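Local atomic coordinates of transcriptional regulator, MarR family (Silicibacter pomeroyi DSS-3, PDB entry 3BOQ), a protein that probably binds DNA as a transcription factor of the MarR family, regulating the expression of target genes. Residues R37-E42 with E121-I126; A48-M53 with T114-A119. One frame throughout, in Å; residues are numbered along the deposited sequence.

Interaction 1 of 2, residues R37-E42 with E121-I126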
ATOM      1  N   ARG B  37      -8.053   6.866   8.107  1.00 68.38           N
ATOM      2  CA  ARG B  37      -8.669   8.111   8.579  1.00 68.15           C
ATOM      3  C   ARG B  37      -9.918   7.845   9.427  1.00 67.20           C
ATOM      4  O   ARG B  37     -10.096   8.501  10.434  1.00 67.83           O
ATOM      5  CB  ARG B  37      -8.970   9.071   7.407  1.00 67.71           C
ATOM      6  CG  ARG B  37     -10.021  10.168   7.703  1.00 69.23           C
ATOM      7  CD  ARG B  37      -9.975  11.304   6.653  1.00 71.36           C
ATOM      8  NE  ARG B  37     -10.450  12.594   7.187  1.00 75.44           N
ATOM      9  CZ  ARG B  37      -9.939  13.788   6.860  1.00 77.85           C
ATOM     10  NH1 ARG B  37      -8.929  13.883   5.992  1.00 79.18           N
ATOM     11  NH2 ARG B  37     -10.433  14.897   7.405  1.00 77.59           N
ATOM     12  N   GLN B  38     -10.763   6.893   9.031  1.00 66.41           N
ATOM     13  CA  GLN B  38     -11.929   6.487   9.842  1.00 66.09           C
ATOM     14  C   GLN B  38     -11.626   5.714  11.130  1.00 65.73           C
ATOM     15  O   GLN B  38     -12.287   5.908  12.132  1.00 65.97           O
ATOM     16  CB  GLN B  38     -12.961   5.730   9.008  1.00 65.50           C
ATOM     17  CG  GLN B  38     -13.645   6.625   8.020  1.00 65.23           C
ATOM     18  CD  GLN B  38     -14.806   5.942   7.361  1.00 65.31           C
ATOM     19  OE1 GLN B  38     -15.839   5.699   7.990  1.00 67.59           O
ATOM     20  NE2 GLN B  38     -14.657   5.632   6.081  1.00 65.39           N
ATOM     21  N   LEU B  39     -10.643   4.831  11.091  1.00 65.92           N
ATOM     22  CA  LEU B  39     -10.213   4.095  12.275  1.00 65.89           C
ATOM     23  C   LEU B  39      -9.644   5.048  13.332  1.00 66.91           C
ATOM     24  O   LEU B  39      -9.850   4.848  14.546  1.00 66.99           O
ATOM     25  CB  LEU B  39      -9.172   3.034  11.884  1.00 65.45           C
ATOM     26  CG  LEU B  39      -8.958   1.840  12.810  1.00 65.26           C
ATOM     27  CD1 LEU B  39     -10.283   1.075  13.129  1.00 60.61           C
ATOM     28  CD2 LEU B  39      -7.884   0.930  12.267  1.00 64.34           C
ATOM     29  N   LEU B  40      -8.948   6.083  12.857  1.00 67.43           N
ATOM     30  CA  LEU B  40      -8.388   7.123  13.720  1.00 68.84           C
ATOM     31  C   LEU B  40      -9.516   7.954  14.338  1.00 69.84           C
ATOM     32  O   LEU B  40      -9.568   8.119  15.570  1.00 70.59           O
ATOM     33  CB  LEU B  40      -7.353   8.008  12.992  1.00 68.09           C
ATOM     34  CG  LEU B  40      -5.855   7.707  13.218  1.00 69.18           C
ATOM     35  CD1 LEU B  40      -4.915   8.441  12.209  1.00 69.45           C
ATOM     36  CD2 LEU B  40      -5.408   8.025  14.642  1.00 66.20           C
ATOM     37  N   ASP B  41     -10.426   8.448  13.498  1.00 70.31           N
ATOM     38  CA  ASP B  41     -11.563   9.194  13.992  1.00 70.91           C
ATOM     39  C   ASP B  41     -12.334   8.369  15.034  1.00 70.83           C
ATOM     40  O   ASP B  41     -12.585   8.873  16.119  1.00 72.03           O
ATOM     41  CB  ASP B  41     -12.486   9.695  12.871  1.00 71.09           C
ATOM     42  CG  ASP B  41     -13.780  10.304  13.420  1.00 74.19           C
ATOM     43  OD1 ASP B  41     -13.780  11.480  13.891  1.00 76.57           O
ATOM     44  OD2 ASP B  41     -14.810   9.593  13.422  1.00 77.98           O
ATOM     45  N   GLU B  42     -12.678   7.119  14.741  1.00 69.81           N
ATOM     46  CA  GLU B  42     -13.488   6.324  15.682  1.00 69.33           C
ATOM     47  C   GLU B  42     -12.763   5.792  16.949  1.00 68.33           C
ATOM     48  O   GLU B  42     -13.393   5.547  17.948  1.00 68.17           O
ATOM     49  CB  GLU B  42     -14.219   5.200  14.933  1.00 69.35           C
ATOM     50  CG  GLU B  42     -14.920   5.756  13.688  1.00 72.13           C
ATOM     51  CD  GLU B  42     -16.005   4.856  13.097  1.00 77.20           C
ATOM     52  OE1 GLU B  42     -16.454   3.898  13.785  1.00 77.22           O
ATOM     53  OE2 GLU B  42     -16.417   5.137  11.931  1.00 78.02           O
ATOM     54  N   GLU B 121     -13.763  -4.466  15.728  1.00 71.07           N
ATOM     55  CA  GLU B 121     -15.158  -4.335  15.333  1.00 71.25           C
ATOM     56  C   GLU B 121     -15.293  -3.170  14.345  1.00 70.22           C
ATOM     57  O   GLU B 121     -15.892  -3.320  13.262  1.00 70.42           O
ATOM     58  CB  GLU B 121     -16.021  -4.100  16.582  1.00 70.79           C
ATOM     59  CG  GLU B 121     -17.443  -4.618  16.537  1.00 72.38           C
ATOM     60  CD  GLU B 121     -18.076  -4.796  17.962  1.00 73.84           C
ATOM     61  OE1 GLU B 121     -17.541  -4.249  18.984  1.00 75.07           O
ATOM     62  OE2 GLU B 121     -19.131  -5.485  18.055  1.00 76.66           O
ATOM     63  N   ALA B 122     -14.721  -2.026  14.728  1.00 69.12           N
ATOM     64  CA  ALA B 122     -14.732  -0.781  13.941  1.00 68.42           C
ATOM     65  C   ALA B 122     -14.079  -0.938  12.569  1.00 67.89           C
ATOM     66  O   ALA B 122     -14.595  -0.443  11.574  1.00 67.83           O
ATOM     67  CB  ALA B 122     -14.049   0.352  14.719  1.00 67.49           C
ATOM     68  N   HIS B 123     -12.941  -1.621  12.553  1.00 67.42           N
ATOM     69  CA  HIS B 123     -12.136  -1.865  11.354  1.00 67.49           C
ATOM     70  C   HIS B 123     -12.927  -2.662  10.283  1.00 67.76           C
ATOM     71  O   HIS B 123     -12.909  -2.297   9.101  1.00 67.34           O
ATOM     72  CB  HIS B 123     -10.877  -2.646  11.759  1.00 66.48           C
ATOM     73  CG  HIS B 123     -10.085  -3.163  10.605  1.00 66.31           C
ATOM     74  ND1 HIS B 123     -10.426  -4.312   9.927  1.00 67.57           N
ATOM     75  CD2 HIS B 123      -8.951  -2.705  10.024  1.00 62.27           C
ATOM     76  CE1 HIS B 123      -9.543  -4.532   8.971  1.00 65.13           C
ATOM     77  NE2 HIS B 123      -8.641  -3.569   9.009  1.00 63.59           N
ATOM     78  N   ASN B 124     -13.573  -3.754  10.716  1.00 66.73           N
ATOM     79  CA  ASN B 124     -14.360  -4.609   9.852  1.00 66.54           C
ATOM     80  C   ASN B 124     -15.669  -3.966   9.411  1.00 67.08           C
ATOM     81  O   ASN B 124     -16.147  -4.236   8.309  1.00 68.73           O
ATOM     82  CB  ASN B 124     -14.645  -5.956  10.536  1.00 66.77           C
ATOM     83  CG  ASN B 124     -13.367  -6.773  10.791  1.00 66.59           C
ATOM     84  OD1 ASN B 124     -12.300  -6.461  10.268  1.00 68.64           O
ATOM     85  ND2 ASN B 124     -13.481  -7.811  11.594  1.00 61.67           N
ATOM     86  N   ARG B 125     -16.276  -3.142  10.264  1.00 66.42           N
ATOM     87  CA  ARG B 125     -17.382  -2.309   9.826  1.00 65.30           C
ATOM     88  C   ARG B 125     -16.925  -1.263   8.759  1.00 64.70           C
ATOM     89  O   ARG B 125     -17.577  -1.101   7.734  1.00 64.11           O
ATOM     90  CB  ARG B 125     -18.102  -1.645  11.032  1.00 65.20           C
ATOM     91  CG  ARG B 125     -19.243  -0.713  10.595  1.00 65.37           C
ATOM     92  CD  ARG B 125     -20.054  -0.064  11.721  1.00 65.32           C
ATOM     93  NE  ARG B 125     -19.328   0.018  12.979  1.00 68.71           N
ATOM     94  CZ  ARG B 125     -18.397   0.930  13.274  1.00 70.62           C
ATOM     95  NH1 ARG B 125     -18.052   1.864  12.389  1.00 69.69           N
ATOM     96  NH2 ARG B 125     -17.796   0.893  14.458  1.00 68.37           N
ATOM     97  N   ILE B 126     -15.810  -0.571   8.995  1.00 63.63           N
ATOM     98  CA  ILE B 126     -15.369   0.480   8.059  1.00 62.92           C
ATOM     99  C   ILE B 126     -15.050  -0.123   6.687  1.00 63.05           C
ATOM    100  O   ILE B 126     -15.475   0.405   5.643  1.00 62.98           O
ATOM    101  CB  ILE B 126     -14.173   1.326   8.622  1.00 63.02           C
ATOM    102  CG1 ILE B 126     -14.614   2.159   9.844  1.00 61.58           C
ATOM    103  CG2 ILE B 126     -13.635   2.283   7.581  1.00 61.72           C
ATOM    104  CD1 ILE B 126     -13.497   2.362  10.863  1.00 58.21           C
TER
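The Ile126 side chain packs against Gln38, Leu39 and Glu42 of helix 12-43, and its two branches divide the work. Beyond CB the side chain forks. The CG2 branch runs alongside Gln38, meeting Gln38 CB at 3.8 Å and flanking the amide, with Gln38 NE2 also 3.8 Å from Ile126 CG2. The other branch has CG1 anti to the carbonyl carbon (chi1 -67°), which sends it across to the partner helix: Ile126 CG1 passes close to Gln38 CB, while Glu42 OE2 comes from the opposite direction to within 4.1 Å of Ile126 CG1. At the tip, Ile126 CD1 reaches the backbone itself, 3.8 Å from Leu39 N, and also touches Leu39 CD1.

Leu39 answers from the opposite helix. Its CD1 sits against the backbone of His123, 3.8 Å from His123 N, and borders Ala122 CB, while its CD2 lies at the edge of the imidazole. His123 ND1 donates to Asn124 OD1 over 2.9 Å, close to the ring plane, a bond that would restrain the turn of the imidazole.

On the more exposed flank, Glu42 and Arg125 form a salt bridge. Arg125 NH1 donates a hydrogen bond to the syn lone pair of Glu42 OE1 at 2.9 Å and 155°, and a weak bond from NH2 reaches the same oxygen. The carboxylate and guanidinium planes are 1° apart, so the groups are nearly coplanar, with OE1 alone taking both bonds at the guanidinium edge.

As in other MarR proteins, helices 12-43 and 110-130 probably link the DNA-binding part to the dimer-forming part. Leu35 and Thr43 extend the apolar seam along helix 12-43, Leu47 and Phe50 of helix 47-58 pack on Leu39, and Trp21 of the second subunit packs on His123.

Interaction 2 of 2, residues A48-M53 with T114-A119; sequences AKFDAM and TTFKQA
Ala119 N donates to Thr115 O over 2.8 Å, a helical bond that joins two residues of 110-130 facing helix 47-58; Thr115 OG1 is turned back to Ala111 O. Across the contact the packing is apolar and aromatic. The rings of Phe50 and Phe116 lie with planes 17° apart but slid so far that they barely overlap, their centroids 5.3 Å from each other. They meet through Phe50 CE1 and Phe116 CE1, 3.5 Å apart. Phe50 has CG anti to the backbone N (chi1 175°), and this swings its ring toward Ala119, where Phe50 CD1 lies 3.9 Å from Ala119 CB. Helix 47-58 belongs to the winged helix-turn-helix domain expected of a MarR protein, and the contact fastens it to the long helix 110-130. Met53, a selenomethionine, runs past Phe116 in the opposite direction: its CB is 3.8 Å from Phe116 CD1, its bent tip CE approaches Phe116 CB at 4.1 Å, and Met53 O lies over one face of the Phe116 ring, offset toward the rim. Replacing Phe50 by an alanine is likely to open a gap beside Ala119 and deprive Phe116 CE1 and the His123 ring of their aromatic partner. Ala54 and Ala57 carry the cover of Phe116 further along helix 47-58.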
ATOM      1  N   ALA B  48      -1.571   1.420  10.869  1.00 56.81           N
ATOM      2  CA  ALA B  48      -0.253   0.880  11.246  1.00 57.06           C
ATOM      3  C   ALA B  48      -0.261   0.335  12.704  1.00 57.96           C
ATOM      4  O   ALA B  48       0.217  -0.779  12.957  1.00 58.71           O
ATOM      5  CB  ALA B  48       0.843   1.925  11.034  1.00 55.70           C
ATOM      6  N   LYS B  49      -0.843   1.103  13.630  1.00 58.33           N
ATOM      7  CA  LYS B  49      -0.991   0.715  15.034  1.00 59.30           C
ATOM      8  C   LYS B  49      -1.906  -0.480  15.258  1.00 59.94           C
ATOM      9  O   LYS B  49      -1.556  -1.430  15.980  1.00 60.63           O
ATOM     10  CB  LYS B  49      -1.530   1.894  15.833  1.00 58.94           C
ATOM     11  CG  LYS B  49      -0.498   2.987  16.103  1.00 58.93           C
ATOM     12  CD  LYS B  49      -0.936   3.879  17.231  1.00 57.80           C
ATOM     13  CE  LYS B  49       0.020   4.996  17.370  1.00 58.56           C
ATOM     14  NZ  LYS B  49      -0.513   6.008  18.309  1.00 59.55           N
ATOM     15  N   PHE B  50      -3.095  -0.410  14.661  1.00 60.61           N
ATOM     16  CA  PHE B  50      -4.051  -1.507  14.683  1.00 60.38           C
ATOM     17  C   PHE B  50      -3.369  -2.769  14.163  1.00 61.04           C
ATOM     18  O   PHE B  50      -3.452  -3.826  14.798  1.00 60.93           O
ATOM     19  CB  PHE B  50      -5.298  -1.170  13.842  1.00 60.12           C
ATOM     20  CG  PHE B  50      -6.262  -2.316  13.738  1.00 60.51           C
ATOM     21  CD1 PHE B  50      -7.136  -2.599  14.787  1.00 61.11           C
ATOM     22  CD2 PHE B  50      -6.235  -3.171  12.635  1.00 61.33           C
ATOM     23  CE1 PHE B  50      -7.999  -3.693  14.739  1.00 60.86           C
ATOM     24  CE2 PHE B  50      -7.102  -4.271  12.559  1.00 63.54           C
ATOM     25  CZ  PHE B  50      -7.996  -4.530  13.616  1.00 61.43           C
ATOM     26  N   ASP B  51      -2.684  -2.651  13.018  1.00 60.74           N
ATOM     27  CA  ASP B  51      -1.949  -3.764  12.446  1.00 61.61           C
ATOM     28  C   ASP B  51      -0.955  -4.449  13.416  1.00 62.42           C
ATOM     29  O   ASP B  51      -1.004  -5.681  13.578  1.00 62.66           O
ATOM     30  CB  ASP B  51      -1.282  -3.345  11.133  1.00 61.91           C
ATOM     31  CG  ASP B  51      -0.360  -4.414  10.576  1.00 63.22           C
ATOM     32  OD1 ASP B  51      -0.737  -5.609  10.631  1.00 64.64           O
ATOM     33  OD2 ASP B  51       0.747  -4.054  10.094  1.00 64.35           O
ATOM     34  N   ALA B  52      -0.074  -3.671  14.057  1.00 62.79           N
ATOM     35  CA  ALA B  52       0.828  -4.198  15.095  1.00 63.35           C
ATOM     36  C   ALA B  52       0.090  -4.906  16.236  1.00 64.32           C
ATOM     37  O   ALA B  52       0.453  -6.023  16.640  1.00 63.48           O
ATOM     38  CB  ALA B  52       1.722  -3.089  15.646  1.00 63.16           C
HETATM   39  N   MSE B  53      -0.950  -4.262  16.753  1.00 65.60           N
HETATM   40  CA  MSE B  53      -1.747  -4.842  17.857  1.00 68.80           C
HETATM   41  C   MSE B  53      -2.422  -6.177  17.515  1.00 66.87           C
HETATM   42  O   MSE B  53      -2.556  -7.048  18.372  1.00 67.22           O
HETATM   43  CB  MSE B  53      -2.781  -3.845  18.349  1.00 67.32           C
HETATM   44  CG  MSE B  53      -2.152  -2.614  18.914  1.00 70.66           C
HETATM   45 SE   MSE B  53      -3.422  -1.171  19.286  1.00 79.63          SE
HETATM   46  CE  MSE B  53      -4.347  -1.971  20.863  1.00 76.19           C
ATOM     47  N   THR B 114      -8.613  -4.706  25.307  1.00 66.91           N
ATOM     48  CA  THR B 114      -9.967  -4.145  25.224  1.00 67.02           C
ATOM     49  C   THR B 114     -10.127  -3.180  24.033  1.00 67.33           C
ATOM     50  O   THR B 114     -11.112  -3.268  23.308  1.00 67.69           O
ATOM     51  CB  THR B 114     -10.340  -3.415  26.527  1.00 67.38           C
ATOM     52  OG1 THR B 114     -10.534  -4.376  27.572  1.00 67.40           O
ATOM     53  CG2 THR B 114     -11.618  -2.581  26.349  1.00 66.72           C
ATOM     54  N   THR B 115      -9.169  -2.262  23.858  1.00 67.59           N
ATOM     55  CA  THR B 115      -9.172  -1.293  22.756  1.00 67.97           C
ATOM     56  C   THR B 115      -9.096  -2.057  21.416  1.00 68.54           C
ATOM     57  O   THR B 115      -9.802  -1.726  20.467  1.00 68.97           O
ATOM     58  CB  THR B 115      -8.009  -0.231  22.891  1.00 67.74           C
ATOM     59  OG1 THR B 115      -8.249   0.628  24.016  1.00 67.64           O
ATOM     60  CG2 THR B 115      -7.894   0.662  21.650  1.00 67.21           C
ATOM     61  N   PHE B 116      -8.267  -3.098  21.363  1.00 68.52           N
ATOM     62  CA  PHE B 116      -8.100  -3.873  20.160  1.00 68.46           C
ATOM     63  C   PHE B 116      -9.408  -4.504  19.661  1.00 69.25           C
ATOM     64  O   PHE B 116      -9.718  -4.446  18.467  1.00 68.51           O
ATOM     65  CB  PHE B 116      -7.030  -4.966  20.323  1.00 68.33           C
ATOM     66  CG  PHE B 116      -6.911  -5.812  19.102  1.00 69.71           C
ATOM     67  CD1 PHE B 116      -6.318  -5.285  17.940  1.00 68.07           C
ATOM     68  CD2 PHE B 116      -7.512  -7.071  19.051  1.00 68.39           C
ATOM     69  CE1 PHE B 116      -6.282  -6.020  16.773  1.00 69.25           C
ATOM     70  CE2 PHE B 116      -7.471  -7.837  17.879  1.00 68.76           C
ATOM     71  CZ  PHE B 116      -6.859  -7.315  16.735  1.00 68.87           C
ATOM     72  N   LYS B 117     -10.163  -5.116  20.574  1.00 70.02           N
ATOM     73  CA  LYS B 117     -11.433  -5.735  20.230  1.00 71.46           C
ATOM     74  C   LYS B 117     -12.465  -4.704  19.737  1.00 71.91           C
ATOM     75  O   LYS B 117     -13.114  -4.938  18.710  1.00 72.22           O
ATOM     76  CB  LYS B 117     -11.966  -6.596  21.383  1.00 71.56           C
ATOM     77  CG  LYS B 117     -10.984  -7.707  21.764  1.00 72.76           C
ATOM     78  CD  LYS B 117     -11.479  -8.629  22.889  1.00 73.25           C
ATOM     79  CE  LYS B 117     -10.324  -9.515  23.395  1.00 74.01           C
ATOM     80  NZ  LYS B 117     -10.676 -10.395  24.545  1.00 74.78           N
ATOM     81  N   GLN B 118     -12.602  -3.574  20.437  1.00 71.84           N
ATOM     82  CA  GLN B 118     -13.460  -2.487  19.952  1.00 72.40           C
ATOM     83  C   GLN B 118     -12.973  -2.001  18.589  1.00 72.50           C
ATOM     84  O   GLN B 118     -13.791  -1.718  17.716  1.00 73.26           O
ATOM     85  CB  GLN B 118     -13.513  -1.288  20.925  1.00 72.47           C
ATOM     86  CG  GLN B 118     -13.975  -1.565  22.369  1.00 73.02           C
ATOM     87  CD  GLN B 118     -13.812  -0.327  23.283  1.00 73.94           C
ATOM     88  OE1 GLN B 118     -12.710   0.200  23.475  1.00 75.71           O
ATOM     89  NE2 GLN B 118     -14.919   0.135  23.845  1.00 76.53           N
ATOM     90  N   ALA B 119     -11.652  -1.904  18.398  1.00 71.83           N
ATOM     91  CA  ALA B 119     -11.082  -1.370  17.157  1.00 71.54           C
ATOM     92  C   ALA B 119     -11.220  -2.356  15.991  1.00 71.98           C
ATOM     93  O   ALA B 119     -11.338  -1.965  14.811  1.00 71.40           O
ATOM     94  CB  ALA B 119      -9.623  -0.985  17.362  1.00 70.91           C
TER

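Overall arrangement
Interactions 1 and 2 share helix 110-130 and lie on successive parts of it, their centres about 10 Å apart. Helices 12-43 and 47-58, consecutive in the chain, each meet it: segments 37-42 and 48-53 run at 141° and 116° to 121-126 and 114-119, between N-to-C directions. The two contacts merge into one packed layer: the His123 ring stacks with that of Phe50, with His123 CD2 3.5 Å from Phe50 CE2, while Leu39 CD2 is 3.7 Å from Phe50 CB. Leu39 CD1 also lies 3.6 Å from Ala119 O. Residues 48-53 and 114-119 fasten the winged-helix part; interaction 1 touches the second subunit through His123, on its Trp21.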